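PDB 4CJX: C-1-tetrahydrofolate synthase, cytoplasmic, putative from Trypanosoma brucei, which probably catalyses the NADP-dependent oxidation of methylenetetrahydrofolate and the hydrolysis of the resulting methenyltetrahydrofolate, two linked steps of one-carbon metabolism. Local coordinates for residues B[190-195]-B[213-218]. Residues are numbered along the deposited sequence; the frame is centred on the assembly and turned at random.
With 9L9 ((2S)-2-[[4-[[2,4-bis(azanyl)-6-oxidanylidene-1H-pyrimidin-5-yl]carbamoylamino]phenyl]carbonylamino]pentanedioic acid), chain G.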
loop_
_atom_site.group_PDB
_atom_site.type_symbol
_atom_site.label_atom_id
_atom_site.label_comp_id
_atom_site.label_asym_id
_atom_site.label_seq_id
_atom_site.Cartn_x
_atom_site.Cartn_y
_atom_site.Cartn_z
ATOM N N LEU B 190 6.586 3.113 12.765
ATOM C CA LEU B 190 7.170 1.858 13.213
ATOM C C LEU B 190 6.069 0.779 13.183
ATOM O O LEU B 190 4.992 0.933 13.818
ATOM C CB LEU B 190 7.747 2.002 14.618
ATOM C CG LEU B 190 8.819 3.099 14.805
ATOM C CD1 LEU B 190 8.175 4.417 15.207
ATOM C CD2 LEU B 190 9.931 2.703 15.797
ATOM N N GLY B 191 6.333 -0.297 12.453
ATOM C CA GLY B 191 5.366 -1.382 12.286
ATOM C C GLY B 191 4.579 -1.240 11.002
ATOM O O GLY B 191 4.427 -0.149 10.468
ATOM N N ARG B 192 4.095 -2.358 10.487
ATOM C CA ARG B 192 3.420 -2.372 9.204
ATOM C C ARG B 192 2.201 -3.300 9.252
ATOM O O ARG B 192 1.932 -4.018 8.299
ATOM C CB ARG B 192 4.417 -2.803 8.122
ATOM C CG ARG B 192 4.006 -2.469 6.708
ATOM C CD ARG B 192 5.221 -2.383 5.806
ATOM N NE ARG B 192 4.839 -2.304 4.417
ATOM C CZ ARG B 192 4.671 -3.338 3.591
ATOM N NH1 ARG B 192 4.841 -4.586 3.991
ATOM N NH2 ARG B 192 4.323 -3.103 2.325
ATOM N N GLY B 193 1.433 -3.216 10.335
ATOM C CA GLY B 193 0.219 -4.015 10.489
ATOM C C GLY B 193 -0.920 -3.609 9.548
ATOM O O GLY B 193 -1.136 -2.422 9.292
ATOM N N ASP B 194 -1.654 -4.608 9.050
ATOM C CA ASP B 194 -2.676 -4.369 8.022
ATOM C C ASP B 194 -3.725 -3.295 8.355
ATOM O O ASP B 194 -4.175 -2.601 7.459
ATOM C CB ASP B 194 -3.343 -5.683 7.509
ATOM C CG ASP B 194 -3.774 -6.643 8.605
ATOM O OD1 ASP B 194 -3.948 -6.245 9.801
ATOM O OD2 ASP B 194 -3.962 -7.851 8.257
ATOM N N ILE B 195 -4.085 -3.140 9.620
ATOM C CA ILE B 195 -5.038 -2.087 10.030
ATOM C C ILE B 195 -4.415 -0.899 10.778
ATOM O O ILE B 195 -5.137 0.036 11.163
ATOM C CB ILE B 195 -6.217 -2.627 10.877
ATOM C CG1 ILE B 195 -5.753 -3.598 11.964
ATOM C CG2 ILE B 195 -7.225 -3.313 9.985
ATOM C CD1 ILE B 195 -6.904 -4.163 12.775
ATOM N N VAL B 213 9.391 3.920 6.921
ATOM C CA VAL B 213 8.839 2.797 7.640
ATOM C C VAL B 213 9.957 1.924 8.185
ATOM O O VAL B 213 10.911 1.583 7.475
ATOM C CB VAL B 213 7.987 1.907 6.724
ATOM C CG1 VAL B 213 7.540 0.662 7.481
ATOM C CG2 VAL B 213 6.787 2.695 6.217
ATOM N N VAL B 214 9.778 1.539 9.438
ATOM C CA VAL B 214 10.736 0.788 10.208
ATOM C C VAL B 214 9.955 -0.328 10.952
ATOM O O VAL B 214 8.713 -0.301 10.998
ATOM C CB VAL B 214 11.425 1.823 11.132
ATOM C CG1 VAL B 214 11.512 1.396 12.563
ATOM C CG2 VAL B 214 12.757 2.289 10.559
ATOM N N HIS B 215 10.680 -1.304 11.497
ATOM C CA HIS B 215 10.076 -2.440 12.230
ATOM C C HIS B 215 10.623 -2.576 13.637
ATOM O O HIS B 215 11.714 -2.074 13.916
ATOM C CB HIS B 215 10.349 -3.729 11.476
ATOM C CG HIS B 215 9.728 -3.762 10.126
ATOM N ND1 HIS B 215 8.510 -4.367 9.887
ATOM C CD2 HIS B 215 10.117 -3.215 8.950
ATOM C CE1 HIS B 215 8.195 -4.226 8.609
ATOM N NE2 HIS B 215 9.142 -3.516 8.024
ATOM N N SER B 216 9.913 -3.292 14.527
ATOM C CA SER B 216 10.410 -3.429 15.917
ATOM C C SER B 216 11.807 -4.026 15.990
ATOM O O SER B 216 12.634 -3.608 16.840
ATOM C CB SER B 216 9.443 -4.218 16.807
ATOM O OG SER B 216 9.029 -5.420 16.172
ATOM N N ALA B 217 12.091 -4.959 15.075
ATOM C CA ALA B 217 13.375 -5.635 15.052
ATOM C C ALA B 217 14.348 -5.043 14.046
ATOM O O ALA B 217 15.389 -5.609 13.816
ATOM C CB ALA B 217 13.181 -7.124 14.817
ATOM N N THR B 218 14.019 -3.899 13.457
ATOM C CA THR B 218 14.964 -3.140 12.640
ATOM C C THR B 218 16.199 -2.773 13.502
ATOM O O THR B 218 16.038 -2.457 14.662
ATOM C CB THR B 218 14.284 -1.863 12.127
ATOM O OG1 THR B 218 13.203 -2.212 11.258
ATOM C CG2 THR B 218 15.266 -0.921 11.405
HETATM N N2A 9L9 G . -10.839 -6.600 13.335
HETATM N N1 9L9 G . -9.149 -6.302 15.040
HETATM C C2 9L9 G . -10.072 -5.728 14.234
HETATM N N3 9L9 G . -10.306 -4.354 14.217
HETATM C C4 9L9 G . -9.496 -3.658 15.126
HETATM O O4A 9L9 G . -9.705 -2.456 15.094
HETATM N N5A 9L9 G . -7.889 -3.491 16.949
HETATM C C5 9L9 G . -8.524 -4.224 15.962
HETATM C C6 9L9 G . -8.401 -5.577 15.898
HETATM N N7 9L9 G . -7.415 -6.259 16.736
HETATM O O8A 9L9 G . -9.763 -3.000 18.154
HETATM N N9 9L9 G . -7.746 -2.328 18.895
HETATM C C1B 9L9 G . -8.128 -1.652 20.020
HETATM C C2B 9L9 G . -7.110 -1.269 20.917
HETATM C C3B 9L9 G . -7.392 -0.592 22.105
HETATM C C4B 9L9 G . -8.707 -0.270 22.449
HETATM C C5B 9L9 G . -9.723 -0.607 21.527
HETATM C C6B 9L9 G . -9.444 -1.296 20.340
HETATM C C7B 9L9 G . -8.993 0.528 23.708
HETATM O O7B 9L9 G . -9.966 1.244 23.695
HETATM C CAW 9L9 G . -8.551 -2.974 18.011
HETATM N N 9L9 G . -8.162 0.529 24.773
HETATM C CA 9L9 G . -8.320 1.357 25.962
HETATM C C 9L9 G . -7.320 2.486 25.879
HETATM O OXT 9L9 G . -6.321 2.298 25.170
HETATM C CB 9L9 G . -8.010 0.659 27.265
HETATM C CG 9L9 G . -8.262 -0.833 27.181
HETATM C CD 9L9 G . -8.316 -1.386 28.570
HETATM O OE1 9L9 G . -9.143 -0.907 29.346
HETATM O OE2 9L9 G . -7.535 -2.294 28.886
HETATM O O 9L9 G . -7.483 3.553 26.519
#
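The imidazole of H215 meets R192 obliquely, CE1 lying 4.1 Å from R192 CB, while T218 OG1 sits in the ring plane at its edge. With CG anti to the carbonyl carbon (chi1 -63°), the H215 ring comes back toward the arginine although its CB points away. R192 sends its extended chain across V213 at about a right angle, CD 4.2 Å from V213 CG1, so its methylenes offer CB to the imidazole and CD to the valine. Its guanidinium continues to the second subunit, where NH1 is hydrogen-bonded to N206.

The parallel strands 186-190 and 210-214 end side by side here. G191 N gives a nearly straight hydrogen bond of 2.8 Å (171°) to V214 O, and the same oxygen receives a CA-H...O contact from L190. Glycine suits position 191 because a CB at these backbone angles would press on the preceding carbonyl oxygen. L190 and V214 point the same way, with L190 CD2 3.8 Å from V214 CG1; both are covered by I223 of helix 220-228, where branched apolar residues fill the sheet-helix interface. T218 N bonds to H215 O in the type I turn, and H215 N to T218 OG1 (2.7 Å) adds a side-chain link.

These loops follow adjacent strand ends, where a Rossmann-like domain binds its dinucleotide. R192, I195 and S216 bind NADP(+) in a structure of this protein, but no cofactor occupies the site of R192 and S216 in this chain. I195 CD1 packs 3.5 Å from C4 of the inhibitor 9L9. The neighbouring arginine and imidazole are consistent with a site suited to the cofactor's negatively charged phosphate, which would probably stabilise positive charge there.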